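Local coordinates for protein hemolysin (Streptococcus suis, PDB 3HVN) that probably lyses host cells by binding cholesterol-containing membranes, inserting into them and assembling into an oligomeric pore, at residues S122-L134 with Y232-F246. The protein carries 1 engineered substitution. Sequence-based numbering, arbitrary orientation.
Sequences SIARGDLTLSLNL and YTVSVDEPESPSKLF
With CG anti to the backbone N (chi1 178°), Leu132 swings its CD1 branch across to Tyr232, whose chi1 of 64° places CG between the tyrosine's own backbone N and carbonyl carbon; CD1 of Leu132 lies 3.4 Å from CD1 of Tyr232, oblique to the ring. Further along the same face, Leu130 and Val236 run side by side, CD1 of the leucine 4.0 Å from CG2 of the valine. Helix 151-166 packs over this apolar face, Val154 on Leu130 and Trp165 on Leu132. The backbones form an antiparallel ladder, and strand 128-133 lies between 142-146 and 221-236 in the curled antiparallel core sheet of a cholesterol-dependent cytolysin. Ser131 and Ser235 make a hydrogen-bonded pair, Ser235 N to Ser131 O measuring 2.8 Å, and Asn133 pairs likewise with Thr233. Where strand 221-236 ends, Asp237 N still reaches Thr129 O at 2.8 Å with a nearly straight N-H (170°), while the Asp237 carboxylate crosses the Thr129 side chain obliquely, OD2 toward its CB and CG2. Beyond this the backbones diverge; Leu128 CD2 spans from Val236 CG1 to Leu245 CD1. Gly126 N gives a weak hydrogen bond to Leu245 O, and Ile123 CG2 sits at the edge of the Phe246 ring, 4.1 Å from CD2.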
loop_
_atom_site.group_PDB
_atom_site.type_symbol
_atom_site.label_atom_id
_atom_site.label_comp_id
_atom_site.label_asym_id
_atom_site.label_seq_id
_atom_site.Cartn_x
_atom_site.Cartn_y
_atom_site.Cartn_z
ATOM N N SER A 122 -32.377 19.751 4.117
ATOM C CA SER A 122 -32.630 21.131 3.721
ATOM C C SER A 122 -33.706 21.777 4.588
ATOM O O SER A 122 -34.870 21.854 4.197
ATOM C CB SER A 122 -33.026 21.201 2.243
ATOM O OG SER A 122 -34.121 20.348 1.967
ATOM N N ILE A 123 -33.304 22.238 5.768
ATOM C CA ILE A 123 -34.220 22.897 6.691
ATOM C C ILE A 123 -33.725 24.309 6.987
ATOM O O ILE A 123 -32.601 24.664 6.633
ATOM C CB ILE A 123 -34.339 22.114 8.014
ATOM C CG1 ILE A 123 -35.562 22.576 8.809
ATOM C CG2 ILE A 123 -33.065 22.256 8.835
ATOM C CD1 ILE A 123 -35.683 21.931 10.173
ATOM N N ALA A 124 -34.568 25.113 7.627
ATOM C CA ALA A 124 -34.180 26.459 8.031
ATOM C C ALA A 124 -32.889 26.406 8.841
ATOM O O ALA A 124 -32.877 25.932 9.978
ATOM C CB ALA A 124 -35.289 27.114 8.836
ATOM N N ARG A 125 -31.804 26.891 8.248
ATOM C CA ARG A 125 -30.487 26.801 8.865
ATOM C C ARG A 125 -30.175 27.997 9.760
ATOM O O ARG A 125 -30.558 29.127 9.460
ATOM C CB ARG A 125 -29.408 26.659 7.790
ATOM C CG ARG A 125 -29.541 25.410 6.937
ATOM C CD ARG A 125 -29.510 24.158 7.796
ATOM N NE ARG A 125 -28.416 24.191 8.761
ATOM C CZ ARG A 125 -27.162 23.852 8.481
ATOM N NH1 ARG A 125 -26.838 23.453 7.258
ATOM N NH2 ARG A 125 -26.230 23.913 9.422
ATOM N N GLY A 126 -29.474 27.736 10.860
ATOM C CA GLY A 126 -29.057 28.791 11.763
ATOM C C GLY A 126 -27.716 29.369 11.359
ATOM O O GLY A 126 -26.794 28.631 11.013
ATOM N N ASP A 127 -27.609 30.693 11.399
ATOM C CA ASP A 127 -26.379 31.380 11.021
ATOM C C ASP A 127 -25.175 30.799 11.755
ATOM O O ASP A 127 -25.197 30.646 12.977
ATOM C CB ASP A 127 -26.495 32.878 11.308
ATOM C CG ASP A 127 -27.690 33.513 10.622
ATOM O OD1 ASP A 127 -28.305 32.851 9.759
ATOM O OD2 ASP A 127 -28.014 34.675 10.945
ATOM N N LEU A 128 -24.124 30.475 11.007
ATOM C CA LEU A 128 -22.927 29.880 11.597
ATOM C C LEU A 128 -21.640 30.489 11.045
ATOM O O LEU A 128 -21.624 31.033 9.941
ATOM C CB LEU A 128 -22.930 28.359 11.415
ATOM C CG LEU A 128 -23.499 27.799 10.109
ATOM C CD1 LEU A 128 -22.689 28.256 8.908
ATOM C CD2 LEU A 128 -23.566 26.278 10.163
ATOM N N THR A 129 -20.564 30.390 11.818
ATOM C CA THR A 129 -19.294 31.005 11.447
ATOM C C THR A 129 -18.314 30.008 10.833
ATOM O O THR A 129 -18.079 28.926 11.381
ATOM C CB THR A 129 -18.628 31.691 12.655
ATOM O OG1 THR A 129 -19.539 32.629 13.239
ATOM C CG2 THR A 129 -17.363 32.420 12.225
ATOM N N LEU A 130 -17.743 30.386 9.693
ATOM C CA LEU A 130 -16.778 29.547 8.991
ATOM C C LEU A 130 -15.382 30.160 9.019
ATOM O O LEU A 130 -15.228 31.382 9.082
ATOM C CB LEU A 130 -17.217 29.320 7.542
ATOM C CG LEU A 130 -18.179 28.162 7.263
ATOM C CD1 LEU A 130 -19.329 28.147 8.257
ATOM C CD2 LEU A 130 -18.697 28.229 5.832
ATOM N N SER A 131 -14.368 29.302 8.970
ATOM C CA SER A 131 -12.980 29.746 8.975
ATOM C C SER A 131 -12.177 29.040 7.887
ATOM O O SER A 131 -12.477 27.905 7.516
ATOM C CB SER A 131 -12.343 29.501 10.343
ATOM O OG SER A 131 -12.374 28.125 10.680
ATOM N N LEU A 132 -11.152 29.720 7.381
ATOM C CA LEU A 132 -10.320 29.176 6.316
ATOM C C LEU A 132 -8.918 28.836 6.812
ATOM O O LEU A 132 -8.085 29.720 7.005
ATOM C CB LEU A 132 -10.238 30.157 5.145
ATOM C CG LEU A 132 -9.354 29.734 3.972
ATOM C CD1 LEU A 132 -9.724 28.338 3.498
ATOM C CD2 LEU A 132 -9.454 30.735 2.831
ATOM N N ASN A 133 -8.668 27.546 7.017
ATOM C CA ASN A 133 -7.362 27.076 7.462
ATOM C C ASN A 133 -6.454 26.722 6.289
ATOM O O ASN A 133 -6.885 26.087 5.329
ATOM C CB ASN A 133 -7.519 25.865 8.384
ATOM C CG ASN A 133 -6.188 25.247 8.769
ATOM O OD1 ASN A 133 -5.163 25.928 8.819
ATOM N ND2 ASN A 133 -6.198 23.948 9.049
ATOM N N LEU A 134 -5.196 27.142 6.370
ATOM C CA LEU A 134 -4.216 26.815 5.341
ATOM C C LEU A 134 -3.083 25.978 5.932
ATOM O O LEU A 134 -2.811 26.057 7.130
ATOM C CB LEU A 134 -3.672 28.088 4.685
ATOM C CG LEU A 134 -4.641 28.830 3.758
ATOM C CD1 LEU A 134 -5.681 29.607 4.553
ATOM C CD2 LEU A 134 -3.892 29.748 2.802
ATOM N N TYR A 232 -6.243 23.961 0.954
ATOM C CA TYR A 232 -6.834 24.620 2.116
ATOM C C TYR A 232 -7.867 23.743 2.819
ATOM O O TYR A 232 -8.117 22.613 2.407
ATOM C CB TYR A 232 -7.430 25.982 1.742
ATOM C CG TYR A 232 -8.586 25.932 0.767
ATOM C CD1 TYR A 232 -9.897 25.852 1.219
ATOM C CD2 TYR A 232 -8.368 25.984 -0.602
ATOM C CE1 TYR A 232 -10.957 25.816 0.333
ATOM C CE2 TYR A 232 -9.423 25.948 -1.496
ATOM C CZ TYR A 232 -10.715 25.864 -1.023
ATOM O OH TYR A 232 -11.768 25.826 -1.909
ATOM N N THR A 233 -8.453 24.271 3.888
ATOM C CA THR A 233 -9.397 23.511 4.697
ATOM C C THR A 233 -10.402 24.433 5.374
ATOM O O THR A 233 -10.041 25.234 6.236
ATOM C CB THR A 233 -8.671 22.692 5.782
ATOM O OG1 THR A 233 -7.592 21.957 5.192
ATOM C CG2 THR A 233 -9.634 21.725 6.455
ATOM N N VAL A 234 -11.665 24.317 4.981
ATOM C CA VAL A 234 -12.722 25.125 5.577
ATOM C C VAL A 234 -13.245 24.476 6.853
ATOM O O VAL A 234 -13.638 23.306 6.853
ATOM C CB VAL A 234 -13.892 25.342 4.602
ATOM C CG1 VAL A 234 -14.947 26.234 5.237
ATOM C CG2 VAL A 234 -13.390 25.945 3.299
ATOM N N SER A 235 -13.243 25.243 7.937
ATOM C CA SER A 235 -13.708 24.754 9.229
ATOM C C SER A 235 -14.984 25.470 9.655
ATOM O O SER A 235 -15.176 26.649 9.355
ATOM C CB SER A 235 -12.624 24.942 10.293
ATOM O OG SER A 235 -11.409 24.331 9.897
ATOM N N VAL A 236 -15.855 24.752 10.355
ATOM C CA VAL A 236 -17.103 25.324 10.842
ATOM C C VAL A 236 -17.075 25.455 12.359
ATOM O O VAL A 236 -16.768 24.493 13.064
ATOM C CB VAL A 236 -18.312 24.462 10.435
ATOM C CG1 VAL A 236 -19.601 25.067 10.970
ATOM C CG2 VAL A 236 -18.372 24.317 8.924
ATOM N N ASP A 237 -17.388 26.647 12.859
ATOM C CA ASP A 237 -17.413 26.875 14.300
ATOM C C ASP A 237 -18.342 25.886 14.995
ATOM O O ASP A 237 -19.539 25.841 14.709
ATOM C CB ASP A 237 -17.842 28.309 14.616
ATOM C CG ASP A 237 -16.743 29.319 14.350
ATOM O OD1 ASP A 237 -15.791 28.985 13.615
ATOM O OD2 ASP A 237 -16.831 30.446 14.879
ATOM N N GLU A 238 -17.786 25.091 15.905
ATOM C CA GLU A 238 -18.574 24.111 16.644
ATOM C C GLU A 238 -19.767 24.765 17.330
ATOM O O GLU A 238 -19.598 25.612 18.207
ATOM C CB GLU A 238 -17.714 23.376 17.673
ATOM C CG GLU A 238 -16.890 22.237 17.097
ATOM C CD GLU A 238 -16.408 21.272 18.163
ATOM O OE1 GLU A 238 -16.559 21.585 19.363
ATOM O OE2 GLU A 238 -15.878 20.199 17.801
ATOM N N PRO A 239 -20.982 24.369 16.925
ATOM C CA PRO A 239 -22.226 24.914 17.475
ATOM C C PRO A 239 -22.309 24.728 18.986
ATOM O O PRO A 239 -22.267 23.598 19.473
ATOM C CB PRO A 239 -23.309 24.077 16.785
ATOM C CG PRO A 239 -22.671 23.591 15.532
ATOM C CD PRO A 239 -21.234 23.361 15.882
ATOM N N GLU A 240 -22.422 25.833 19.714
ATOM C CA GLU A 240 -22.561 25.785 21.163
ATOM C C GLU A 240 -23.813 25.003 21.543
ATOM O O GLU A 240 -23.883 24.404 22.616
ATOM C CB GLU A 240 -22.636 27.200 21.737
ATOM C CG GLU A 240 -21.455 28.083 21.367
ATOM C CD GLU A 240 -21.683 29.538 21.724
ATOM O OE1 GLU A 240 -22.811 29.880 22.139
ATOM O OE2 GLU A 240 -20.736 30.341 21.589
ATOM N N SER A 241 -24.798 25.013 20.650
ATOM C CA SER A 241 -26.056 24.317 20.891
ATOM C C SER A 241 -26.772 23.975 19.587
ATOM O O SER A 241 -26.670 24.708 18.599
ATOM C CB SER A 241 -26.972 25.163 21.779
ATOM O OG SER A 241 -26.373 25.423 23.035
ATOM N N PRO A 242 -27.499 22.847 19.583
ATOM C CA PRO A 242 -28.325 22.463 18.434
ATOM C C PRO A 242 -29.251 23.608 18.043
ATOM O O PRO A 242 -29.529 23.808 16.861
ATOM C CB PRO A 242 -29.139 21.285 18.972
ATOM C CG PRO A 242 -28.278 20.697 20.037
ATOM C CD PRO A 242 -27.564 21.856 20.670
ATOM N N SER A 243 -29.719 24.352 19.041
ATOM C CA SER A 243 -30.532 25.535 18.800
ATOM C C SER A 243 -29.725 26.567 18.023
ATOM O O SER A 243 -30.222 27.171 17.072
ATOM C CB SER A 243 -31.017 26.130 20.123
ATOM O OG SER A 243 -29.926 26.479 20.956
ATOM N N LYS A 244 -28.477 26.765 18.436
ATOM C CA LYS A 244 -27.571 27.657 17.724
ATOM C C LYS A 244 -27.366 27.160 16.299
ATOM O O LYS A 244 -27.201 27.953 15.372
ATOM C CB LYS A 244 -26.223 27.749 18.441
ATOM C CG LYS A 244 -25.172 28.537 17.674
ATOM C CD LYS A 244 -23.781 28.314 18.241
ATOM C CE LYS A 244 -22.720 28.961 17.363
ATOM N NZ LYS A 244 -21.341 28.637 17.822
ATOM N N LEU A 245 -27.376 25.841 16.132
ATOM C CA LEU A 245 -27.219 25.245 14.810
ATOM C C LEU A 245 -28.434 25.523 13.925
ATOM O O LEU A 245 -28.324 26.197 12.898
ATOM C CB LEU A 245 -26.979 23.738 14.923
ATOM C CG LEU A 245 -26.599 23.023 13.624
ATOM C CD1 LEU A 245 -25.369 23.664 13.002
ATOM C CD2 LEU A 245 -26.367 21.541 13.873
ATOM N N PHE A 246 -29.589 25.003 14.328
ATOM C CA PHE A 246 -30.822 25.205 13.575
ATOM C C PHE A 246 -31.182 26.684 13.480
ATOM O O PHE A 246 -31.840 27.113 12.533
ATOM C CB PHE A 246 -31.976 24.424 14.207
ATOM C CG PHE A 246 -31.859 22.935 14.054
ATOM C CD1 PHE A 246 -31.328 22.159 15.069
ATOM C CD2 PHE A 246 -32.283 22.311 12.892
ATOM C CE1 PHE A 246 -31.220 20.789 14.930
ATOM C CE2 PHE A 246 -32.178 20.942 12.746
ATOM C CZ PHE A 246 -31.646 20.179 13.767
#